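Long-range contacts in SnoaL-like polyketide cyclase (Agrobacterium tumefaciens str. C58, PDB 3EHC), which is of unknown function but belongs to the SnoaL-like polyketide cyclases of the NTF2 clan and so may act on a polyketide-like substrate: residues Q19-L24 and G43-L48; R75-C80 and Q97-V102; I85-P90 and V121-Q126. All coordinates share one frame; numbering follows the deposited sequence.

From the N terminus, helix 5-17 ends just before loop 19-24, and interaction 1 packs that loop against helix 40-54, closing a loop that contains strands 28-29 and 32-34. Further along, interaction 2 pairs strand 71-80 with strand 96-107 in the main sheet, and the chain between them includes the small hairpin 85-90. Interaction 3 sets this hairpin against the C-terminal helix 120-127, so interactions 2 and 3 cross while interaction 1 closes before either opens. Interactions 2 and 3 also touch directly: the F98 ring meets F86 and I123, and Q126 NE2 reaches Q97 O. The second subunit touches both, but not interaction 1, which lies across the chain's centre from interaction 2.

Interaction 1 (Q19-L24 and G43-L48); sequences QAFDEL and GYRDML
The guanidinium of R45 has the CD2 methyl of L24 over one face and the carbonyl oxygen of F21 at its edge, close to its plane. On the F21 ring, R45 CG and L48 CB arrive obliquely, while Q19 O stands over one face near the rim. L24 CD2 also meets the Y44 ring at a slant; over the centre of one face of that ring sits the terminal methyl of M47, a selenomethionine. The main polar link is R45 NE to F21 O at 3.0 Å, with an N-H...O angle of 165°, although the donor stands well above the carbonyl plane. R45 NH2 adds a weak second bond to F21 O at 3.4 Å. R45 gets there by leaving the helix with CG opposite its backbone N (chi1 -176°) and then bending at chi3. L24 slides past it the other way, its CD2 3.6 Å from R45 CB. Alongside, L24 and L48 meet tip to tip, CD1 to CD1 at 3.9 Å, and F21 CZ lies 4.0 Å from L48 CB. Y12 and L16 of helix 5-17 extend the apolar cluster. Apolar groups thus join the loop to helix 40-54, while F21 O is gripped by one good bond from R45 NE and weak ones from R45 NH2 and L24 N.

Interaction 2 (R75-C80 and Q97-V102); sequences RLFFDC and QFCEHV
F98 lays one face of its ring over CB of F78, which sits 3.9 Å from the ring centroid. The planes are tilted only 23° from each other, yet the centroids are 5.3 Å apart and little of one ring lies over the other, with CD2 of F78 3.7 Å from CE2 of F98. F98 CG is held between its backbone N and carbonyl carbon (chi1 58°), which swings the ring across toward the neighbouring strand. Further round the rim of the F78 ring, CE2 meets E100 OE1 at 3.6 Å, ring and carboxylate planes 19° apart; the other carboxylate oxygen is bonded to S116. L76 joins this side through CD1, 3.9 Å from V102 CG1, and also touches Y9 and L13 of helix 5-17.

The opposite face is more polar. R75 and H101 run side by side, and R75 NH1 gives a hydrogen bond of 2.9 Å to H101 NE2 lying near both group planes, which are themselves steeply turned to each other. R75 NE has its own salt bridge to E63, and H101 stacks edge-to-face with F103 of the second subunit. Further along, Q97 NE2 donates an almost straight bond of 2.7 Å to D79 OD1, coming from above the carboxylate plane; R95 also pairs with that oxygen. Hydrogen-bonded pairs L76-E100 and F78-F98 set the register with two backbone bonds each. This is antiparallel pairing within the curved sheet of an NTF2-like fold, with helices on the L76, F78 and F98 side and a subunit interface on the H101 side.

Interaction 3 (I85-P90 and V121-Q126); sequences IFMDLP and VAIERQ. With SO4 (sulfate ion), chain G.
F86 presents the edge of its ring to I123, with CE2 3.7 Å from CD1 of the isoleucine and the two side chains crossing at about a right angle. F86 is trans about its CA-CB bond (chi1 -180°), which carries the ring to the helix although its CB does not start that way. CG of M87 covers the centre of one face of this ring. M87, a selenomethionine, comes next: its chain bends at chi3, and the SE lies 4.0 Å from the same I123 CD1, while V121 of the second subunit packs against it. M87 and D88 both take positive phi and form the corner of a type I' turn. F86 and L89 exchange two backbone hydrogen bonds across it, F86 N to L89 O at 3.0 Å and L89 N to F86 O at 3.1 Å, making a short hairpin with a two-residue loop that leans on the C-terminal helix 120-127.

L89 carries most of the hairpin's hold on the helix. Its CD1 presses against I123 CG2 at 3.5 Å, close for a methyl pair, and also lies 3.9 Å from CG of E124. The E124 chain runs on past L89 to a salt bridge with K120 of the second subunit. On the helix itself, Q126 NE2 folds back to A122 O. R125 takes no part in the hairpin contact; its NH2 donates a nearly straight bond of 3.1 Å to O3 of a sulfate, probably from the crystallisation liquor, which N35 of the second subunit also binds.

Interaction 1 (Q19-L24 and G43-L48)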
loop_
_atom_site.group_PDB
_atom_site.type_symbol
_atom_site.label_atom_id
_atom_site.label_comp_id
_atom_site.label_asym_id
_atom_site.label_seq_id
_atom_site.Cartn_x
_atom_site.Cartn_y
_atom_site.Cartn_z
ATOM N N GLN B 19 -10.348 -19.713 -7.804
ATOM C CA GLN B 19 -9.679 -19.676 -9.118
ATOM C C GLN B 19 -10.674 -19.717 -10.293
ATOM O O GLN B 19 -10.414 -20.368 -11.308
ATOM C CB GLN B 19 -8.646 -20.806 -9.233
ATOM C CG GLN B 19 -7.587 -20.786 -8.116
ATOM C CD GLN B 19 -6.383 -21.660 -8.420
ATOM O OE1 GLN B 19 -5.826 -21.624 -9.515
ATOM N NE2 GLN B 19 -5.964 -22.433 -7.435
ATOM N N ALA B 20 -11.805 -19.017 -10.130
ATOM C CA ALA B 20 -12.886 -18.983 -11.122
ATOM C C ALA B 20 -12.640 -17.822 -12.104
ATOM O O ALA B 20 -13.335 -16.807 -12.065
ATOM C CB ALA B 20 -14.265 -18.838 -10.421
ATOM N N PHE B 21 -11.652 -17.993 -12.985
ATOM C CA PHE B 21 -11.212 -16.929 -13.906
ATOM C C PHE B 21 -12.029 -16.786 -15.189
ATOM O O PHE B 21 -11.854 -15.808 -15.912
ATOM C CB PHE B 21 -9.736 -17.098 -14.284
ATOM C CG PHE B 21 -8.813 -17.167 -13.101
ATOM C CD1 PHE B 21 -9.036 -16.373 -11.971
ATOM C CD2 PHE B 21 -7.708 -18.021 -13.116
ATOM C CE1 PHE B 21 -8.192 -16.457 -10.883
ATOM C CE2 PHE B 21 -6.849 -18.104 -12.018
ATOM C CZ PHE B 21 -7.091 -17.327 -10.909
ATOM N N ASP B 22 -12.909 -17.747 -15.472
ATOM C CA ASP B 22 -13.883 -17.597 -16.549
ATOM C C ASP B 22 -14.856 -16.475 -16.201
ATOM O O ASP B 22 -15.401 -15.824 -17.084
ATOM C CB ASP B 22 -14.676 -18.893 -16.776
ATOM C CG ASP B 22 -13.803 -20.052 -17.241
ATOM O OD1 ASP B 22 -12.570 -19.987 -17.082
ATOM O OD2 ASP B 22 -14.357 -21.034 -17.767
ATOM N N GLU B 23 -15.067 -16.270 -14.899
ATOM C CA GLU B 23 -15.957 -15.223 -14.371
ATOM C C GLU B 23 -15.289 -13.837 -14.253
ATOM O O GLU B 23 -15.964 -12.866 -13.906
ATOM C CB GLU B 23 -16.469 -15.628 -12.963
ATOM C CG GLU B 23 -17.002 -17.070 -12.851
ATOM N N LEU B 24 -13.988 -13.741 -14.546
ATOM C CA LEU B 24 -13.190 -12.550 -14.196
ATOM C C LEU B 24 -13.741 -11.235 -14.754
ATOM O O LEU B 24 -13.727 -10.208 -14.070
ATOM C CB LEU B 24 -11.741 -12.739 -14.656
ATOM C CG LEU B 24 -10.674 -11.733 -14.229
ATOM C CD1 LEU B 24 -10.621 -11.550 -12.711
ATOM C CD2 LEU B 24 -9.340 -12.219 -14.772
ATOM N N GLY B 43 -4.576 -10.084 -20.013
ATOM C CA GLY B 43 -3.311 -9.882 -19.316
ATOM C C GLY B 43 -3.437 -10.001 -17.809
ATOM O O GLY B 43 -2.536 -10.501 -17.156
ATOM N N TYR B 44 -4.567 -9.534 -17.282
ATOM C CA TYR B 44 -4.910 -9.599 -15.875
ATOM C C TYR B 44 -5.167 -11.044 -15.450
ATOM O O TYR B 44 -4.685 -11.478 -14.395
ATOM C CB TYR B 44 -6.136 -8.713 -15.615
ATOM C CG TYR B 44 -6.281 -8.218 -14.192
ATOM C CD1 TYR B 44 -6.807 -9.047 -13.211
ATOM C CD2 TYR B 44 -5.913 -6.921 -13.830
ATOM C CE1 TYR B 44 -6.954 -8.623 -11.891
ATOM C CE2 TYR B 44 -6.053 -6.474 -12.494
ATOM C CZ TYR B 44 -6.577 -7.344 -11.532
ATOM O OH TYR B 44 -6.752 -6.968 -10.207
ATOM N N ARG B 45 -5.912 -11.784 -16.268
ATOM C CA ARG B 45 -6.150 -13.217 -16.043
ATOM C C ARG B 45 -4.833 -13.989 -16.019
ATOM O O ARG B 45 -4.630 -14.835 -15.161
ATOM C CB ARG B 45 -7.079 -13.785 -17.124
ATOM C CG ARG B 45 -7.458 -15.255 -16.931
ATOM C CD ARG B 45 -8.456 -15.761 -17.996
ATOM N NE ARG B 45 -9.774 -15.115 -17.888
ATOM C CZ ARG B 45 -10.271 -14.203 -18.734
ATOM N NH1 ARG B 45 -9.581 -13.775 -19.797
ATOM N NH2 ARG B 45 -11.485 -13.705 -18.515
ATOM N N ASP B 46 -3.948 -13.696 -16.967
ATOM C CA ASP B 46 -2.626 -14.351 -17.046
ATOM C C ASP B 46 -1.805 -14.099 -15.801
ATOM O O ASP B 46 -1.103 -14.979 -15.332
ATOM C CB ASP B 46 -1.794 -13.833 -18.238
ATOM C CG ASP B 46 -2.379 -14.192 -19.582
ATOM O OD1 ASP B 46 -3.205 -15.137 -19.670
ATOM O OD2 ASP B 46 -1.990 -13.517 -20.560
HETATM N N MSE B 47 -1.864 -12.870 -15.309
HETATM C CA MSE B 47 -1.185 -12.480 -14.079
HETATM C C MSE B 47 -1.643 -13.291 -12.874
HETATM O O MSE B 47 -0.813 -13.769 -12.122
HETATM C CB MSE B 47 -1.390 -10.991 -13.802
HETATM C CG MSE B 47 -0.898 -10.514 -12.444
HETATM SE SE MSE B 47 -1.412 -8.669 -12.038
HETATM C CE MSE B 47 -3.313 -8.887 -11.560
ATOM N N LEU B 48 -2.954 -13.440 -12.695
ATOM C CA LEU B 48 -3.506 -14.239 -11.595
ATOM C C LEU B 48 -3.223 -15.747 -11.759
ATOM O O LEU B 48 -2.957 -16.415 -10.773
ATOM C CB LEU B 48 -5.009 -14.000 -11.434
ATOM C CG LEU B 48 -5.494 -12.573 -11.237
ATOM C CD1 LEU B 48 -7.011 -12.490 -11.522
ATOM C CD2 LEU B 48 -5.143 -12.105 -9.825
#

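Interaction 2 (R75-C80 and Q97-V102)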
loop_
_atom_site.group_PDB
_atom_site.type_symbol
_atom_site.label_atom_id
_atom_site.label_comp_id
_atom_site.label_asym_id
_atom_site.label_seq_id
_atom_site.Cartn_x
_atom_site.Cartn_y
_atom_site.Cartn_z
ATOM N N ARG B 75 -5.939 -3.391 2.303
ATOM C CA ARG B 75 -4.790 -4.072 2.883
ATOM C C ARG B 75 -5.135 -5.557 2.916
ATOM O O ARG B 75 -6.014 -5.966 3.648
ATOM C CB ARG B 75 -4.472 -3.561 4.279
ATOM C CG ARG B 75 -3.364 -4.314 4.975
ATOM C CD ARG B 75 -3.180 -3.665 6.359
ATOM N NE ARG B 75 -2.418 -4.481 7.283
ATOM C CZ ARG B 75 -1.090 -4.544 7.277
ATOM N NH1 ARG B 75 -0.354 -3.828 6.418
ATOM N NH2 ARG B 75 -0.498 -5.286 8.161
ATOM N N LEU B 76 -4.424 -6.331 2.101
ATOM C CA LEU B 76 -4.562 -7.765 1.985
ATOM C C LEU B 76 -3.382 -8.391 2.706
ATOM O O LEU B 76 -2.244 -7.935 2.537
ATOM C CB LEU B 76 -4.470 -8.173 0.513
ATOM C CG LEU B 76 -5.461 -7.512 -0.443
ATOM C CD1 LEU B 76 -5.099 -7.718 -1.924
ATOM C CD2 LEU B 76 -6.778 -8.098 -0.090
ATOM N N PHE B 77 -3.667 -9.448 3.462
ATOM C CA PHE B 77 -2.700 -10.199 4.206
ATOM C C PHE B 77 -2.574 -11.609 3.592
ATOM O O PHE B 77 -3.584 -12.278 3.316
ATOM C CB PHE B 77 -3.125 -10.266 5.680
ATOM C CG PHE B 77 -2.305 -11.233 6.482
ATOM C CD1 PHE B 77 -0.950 -10.994 6.677
ATOM C CD2 PHE B 77 -2.872 -12.409 6.991
ATOM C CE1 PHE B 77 -0.166 -11.873 7.379
ATOM C CE2 PHE B 77 -2.081 -13.316 7.717
ATOM C CZ PHE B 77 -0.725 -13.048 7.902
ATOM N N PHE B 78 -1.326 -12.006 3.330
ATOM C CA PHE B 78 -1.003 -13.318 2.766
ATOM C C PHE B 78 -0.155 -14.116 3.715
ATOM O O PHE B 78 0.750 -13.586 4.356
ATOM C CB PHE B 78 -0.254 -13.172 1.447
ATOM C CG PHE B 78 -1.056 -12.526 0.372
ATOM C CD1 PHE B 78 -1.915 -13.278 -0.415
ATOM C CD2 PHE B 78 -0.939 -11.136 0.131
ATOM C CE1 PHE B 78 -2.667 -12.667 -1.419
ATOM C CE2 PHE B 78 -1.650 -10.520 -0.867
ATOM C CZ PHE B 78 -2.516 -11.269 -1.650
ATOM N N ASP B 79 -0.488 -15.397 3.801
ATOM C CA ASP B 79 0.238 -16.387 4.560
ATOM C C ASP B 79 0.278 -17.631 3.658
ATOM O O ASP B 79 -0.687 -18.367 3.556
ATOM C CB ASP B 79 -0.519 -16.631 5.875
ATOM C CG ASP B 79 0.225 -17.525 6.857
ATOM O OD1 ASP B 79 1.320 -18.026 6.541
ATOM O OD2 ASP B 79 -0.302 -17.708 7.979
ATOM N N CYS B 80 1.382 -17.805 2.947
ATOM C CA CYS B 80 1.422 -18.702 1.808
ATOM C C CYS B 80 2.836 -19.252 1.564
ATOM O O CYS B 80 3.768 -18.915 2.304
ATOM C CB CYS B 80 0.862 -17.969 0.594
ATOM S SG CYS B 80 1.775 -16.524 0.177
ATOM N N GLN B 97 4.700 -14.650 5.417
ATOM C CA GLN B 97 3.577 -13.752 5.593
ATOM C C GLN B 97 3.976 -12.352 5.112
ATOM O O GLN B 97 5.042 -11.842 5.445
ATOM C CB GLN B 97 3.112 -13.666 7.045
ATOM C CG GLN B 97 2.567 -14.949 7.627
ATOM C CD GLN B 97 3.686 -15.850 8.052
ATOM O OE1 GLN B 97 4.672 -15.371 8.581
ATOM N NE2 GLN B 97 3.562 -17.153 7.793
ATOM N N PHE B 98 3.131 -11.752 4.306
ATOM C CA PHE B 98 3.373 -10.403 3.836
ATOM C C PHE B 98 2.065 -9.772 3.421
ATOM O O PHE B 98 1.103 -10.461 3.106
ATOM C CB PHE B 98 4.319 -10.417 2.633
ATOM C CG PHE B 98 3.825 -11.241 1.482
ATOM C CD1 PHE B 98 4.079 -12.595 1.427
ATOM C CD2 PHE B 98 3.122 -10.663 0.448
ATOM C CE1 PHE B 98 3.615 -13.356 0.392
ATOM C CE2 PHE B 98 2.673 -11.425 -0.596
ATOM C CZ PHE B 98 2.918 -12.777 -0.627
ATOM N N CYS B 99 2.035 -8.448 3.407
ATOM C CA CYS B 99 0.838 -7.739 2.987
ATOM C C CYS B 99 1.028 -7.084 1.634
ATOM O O CYS B 99 2.150 -6.881 1.171
ATOM C CB CYS B 99 0.446 -6.693 4.018
ATOM S SG CYS B 99 -0.163 -7.382 5.524
ATOM N N GLU B 100 -0.103 -6.779 1.012
ATOM C CA GLU B 100 -0.172 -6.003 -0.216
ATOM C C GLU B 100 -1.150 -4.847 0.048
ATOM O O GLU B 100 -2.232 -5.062 0.604
ATOM C CB GLU B 100 -0.703 -6.853 -1.359
ATOM C CG GLU B 100 -0.687 -6.155 -2.725
ATOM C CD GLU B 100 -1.469 -6.923 -3.802
ATOM O OE1 GLU B 100 -1.819 -8.101 -3.581
ATOM O OE2 GLU B 100 -1.730 -6.343 -4.882
ATOM N N HIS B 101 -0.742 -3.635 -0.327
ATOM C CA HIS B 101 -1.600 -2.452 -0.267
ATOM C C HIS B 101 -1.930 -2.011 -1.680
ATOM O O HIS B 101 -1.060 -1.663 -2.468
ATOM C CB HIS B 101 -0.919 -1.320 0.452
ATOM C CG HIS B 101 -0.780 -1.551 1.924
ATOM N ND1 HIS B 101 -0.369 -0.570 2.795
ATOM C CD2 HIS B 101 -0.994 -2.657 2.673
ATOM C CE1 HIS B 101 -0.351 -1.052 4.023
ATOM N NE2 HIS B 101 -0.729 -2.317 3.974
ATOM N N VAL B 102 -3.213 -1.997 -1.991
ATOM C CA VAL B 102 -3.638 -1.842 -3.370
ATOM C C VAL B 102 -4.826 -0.878 -3.474
ATOM O O VAL B 102 -5.737 -0.899 -2.662
ATOM C CB VAL B 102 -3.897 -3.258 -4.018
ATOM C CG1 VAL B 102 -4.808 -4.057 -3.147
ATOM C CG2 VAL B 102 -4.376 -3.167 -5.522
#

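Interaction 3 (I85-P90 and V121-Q126)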
loop_
_atom_site.group_PDB
_atom_site.type_symbol
_atom_site.label_atom_id
_atom_site.label_comp_id
_atom_site.label_asym_id
_atom_site.label_seq_id
_atom_site.Cartn_x
_atom_site.Cartn_y
_atom_site.Cartn_z
ATOM N N ILE B 85 11.150 -18.842 -6.761
ATOM C CA ILE B 85 11.528 -17.438 -6.691
ATOM C C ILE B 85 10.269 -16.629 -6.597
ATOM O O ILE B 85 9.314 -16.945 -7.283
ATOM C CB ILE B 85 12.285 -17.024 -7.951
ATOM C CG1 ILE B 85 13.566 -17.871 -8.072
ATOM C CG2 ILE B 85 12.579 -15.539 -7.901
ATOM C CD1 ILE B 85 14.014 -18.107 -9.522
ATOM N N PHE B 86 10.254 -15.616 -5.736
ATOM C CA PHE B 86 9.113 -14.711 -5.609
ATOM C C PHE B 86 9.642 -13.329 -5.225
ATOM O O PHE B 86 10.307 -13.192 -4.209
ATOM C CB PHE B 86 8.065 -15.240 -4.580
ATOM C CG PHE B 86 6.861 -14.335 -4.419
ATOM C CD1 PHE B 86 6.004 -14.081 -5.499
ATOM C CD2 PHE B 86 6.580 -13.733 -3.190
ATOM C CE1 PHE B 86 4.897 -13.215 -5.362
ATOM C CE2 PHE B 86 5.499 -12.861 -3.043
ATOM C CZ PHE B 86 4.641 -12.620 -4.126
HETATM N N MSE B 87 9.350 -12.328 -6.060
HETATM C CA MSE B 87 9.913 -10.980 -5.943
HETATM C C MSE B 87 11.432 -11.018 -5.947
HETATM O O MSE B 87 12.076 -10.304 -5.188
HETATM C CB MSE B 87 9.385 -10.283 -4.710
HETATM C CG MSE B 87 7.855 -10.237 -4.647
HETATM SE SE MSE B 87 7.265 -9.013 -3.222
HETATM C CE MSE B 87 7.449 -7.341 -4.277
ATOM N N ASP B 88 11.971 -11.874 -6.823
ATOM C CA ASP B 88 13.413 -12.155 -6.932
ATOM C C ASP B 88 14.118 -12.692 -5.657
ATOM O O ASP B 88 15.344 -12.576 -5.497
ATOM C CB ASP B 88 14.096 -10.953 -7.585
ATOM C CG ASP B 88 13.472 -10.624 -8.920
ATOM O OD1 ASP B 88 13.510 -11.514 -9.796
ATOM O OD2 ASP B 88 12.909 -9.520 -9.093
ATOM N N LEU B 89 13.329 -13.281 -4.770
ATOM C CA LEU B 89 13.808 -13.839 -3.529
ATOM C C LEU B 89 13.703 -15.365 -3.616
ATOM O O LEU B 89 12.677 -15.872 -4.059
ATOM C CB LEU B 89 12.942 -13.341 -2.374
ATOM C CG LEU B 89 13.040 -11.845 -2.113
ATOM C CD1 LEU B 89 12.050 -11.413 -0.996
ATOM C CD2 LEU B 89 14.523 -11.507 -1.808
ATOM N N PRO B 90 14.762 -16.110 -3.208
ATOM C CA PRO B 90 14.663 -17.572 -3.248
ATOM C C PRO B 90 13.837 -18.186 -2.103
ATOM O O PRO B 90 14.372 -18.876 -1.248
ATOM C CB PRO B 90 16.132 -18.025 -3.269
ATOM C CG PRO B 90 16.860 -16.956 -2.585
ATOM C CD PRO B 90 16.086 -15.672 -2.745
ATOM N N VAL B 121 10.067 -6.158 1.937
ATOM C CA VAL B 121 10.930 -6.099 3.115
ATOM C C VAL B 121 10.543 -7.185 4.142
ATOM O O VAL B 121 11.422 -7.749 4.742
ATOM C CB VAL B 121 10.996 -4.655 3.722
ATOM C CG1 VAL B 121 11.902 -4.604 4.912
ATOM C CG2 VAL B 121 11.508 -3.638 2.654
ATOM N N ALA B 122 9.242 -7.438 4.329
ATOM C CA ALA B 122 8.715 -8.461 5.255
ATOM C C ALA B 122 9.229 -9.839 4.867
ATOM O O ALA B 122 9.644 -10.622 5.719
ATOM C CB ALA B 122 7.146 -8.429 5.275
ATOM N N ILE B 123 9.239 -10.113 3.563
ATOM C CA ILE B 123 9.732 -11.392 3.060
ATOM C C ILE B 123 11.257 -11.520 3.266
ATOM O O ILE B 123 11.740 -12.562 3.683
ATOM C CB ILE B 123 9.376 -11.639 1.557
ATOM C CG1 ILE B 123 7.876 -11.471 1.303
ATOM C CG2 ILE B 123 9.844 -13.111 1.089
ATOM C CD1 ILE B 123 7.494 -11.596 -0.239
ATOM N N GLU B 124 11.997 -10.464 2.939
ATOM C CA GLU B 124 13.448 -10.421 3.134
ATOM C C GLU B 124 13.848 -10.752 4.561
ATOM O O GLU B 124 14.770 -11.552 4.796
ATOM C CB GLU B 124 13.987 -9.048 2.689
ATOM C CG GLU B 124 14.019 -8.871 1.180
ATOM C CD GLU B 124 14.314 -7.405 0.704
ATOM O OE1 GLU B 124 14.300 -6.445 1.519
ATOM O OE2 GLU B 124 14.573 -7.212 -0.497
ATOM N N ARG B 125 13.156 -10.119 5.497
ATOM C CA ARG B 125 13.364 -10.383 6.899
ATOM C C ARG B 125 13.123 -11.806 7.316
ATOM O O ARG B 125 13.834 -12.300 8.156
ATOM C CB ARG B 125 12.466 -9.483 7.731
ATOM C CG ARG B 125 13.028 -8.131 7.794
ATOM C CD ARG B 125 12.202 -7.242 8.648
ATOM N NE ARG B 125 12.585 -5.855 8.403
ATOM C CZ ARG B 125 11.772 -4.822 8.576
ATOM N NH1 ARG B 125 10.516 -5.027 8.982
ATOM N NH2 ARG B 125 12.217 -3.584 8.333
ATOM N N GLN B 126 12.099 -12.442 6.756
ATOM C CA GLN B 126 11.789 -13.827 7.073
ATOM C C GLN B 126 12.815 -14.828 6.549
ATOM O O GLN B 126 13.004 -15.868 7.148
ATOM C CB GLN B 126 10.399 -14.177 6.566
ATOM C CG GLN B 126 9.344 -13.573 7.421
ATOM C CD GLN B 126 7.963 -13.573 6.790
ATOM O OE1 GLN B 126 7.247 -14.590 6.795
ATOM N NE2 GLN B 126 7.557 -12.413 6.296
HETATM S S SO4 G . 8.739 -1.439 9.665
HETATM O O1 SO4 G . 8.872 -1.767 11.098
HETATM O O2 SO4 G . 7.890 -2.432 8.997
HETATM O O3 SO4 G . 10.044 -1.423 9.001
HETATM O O4 SO4 G . 8.158 -0.102 9.527
#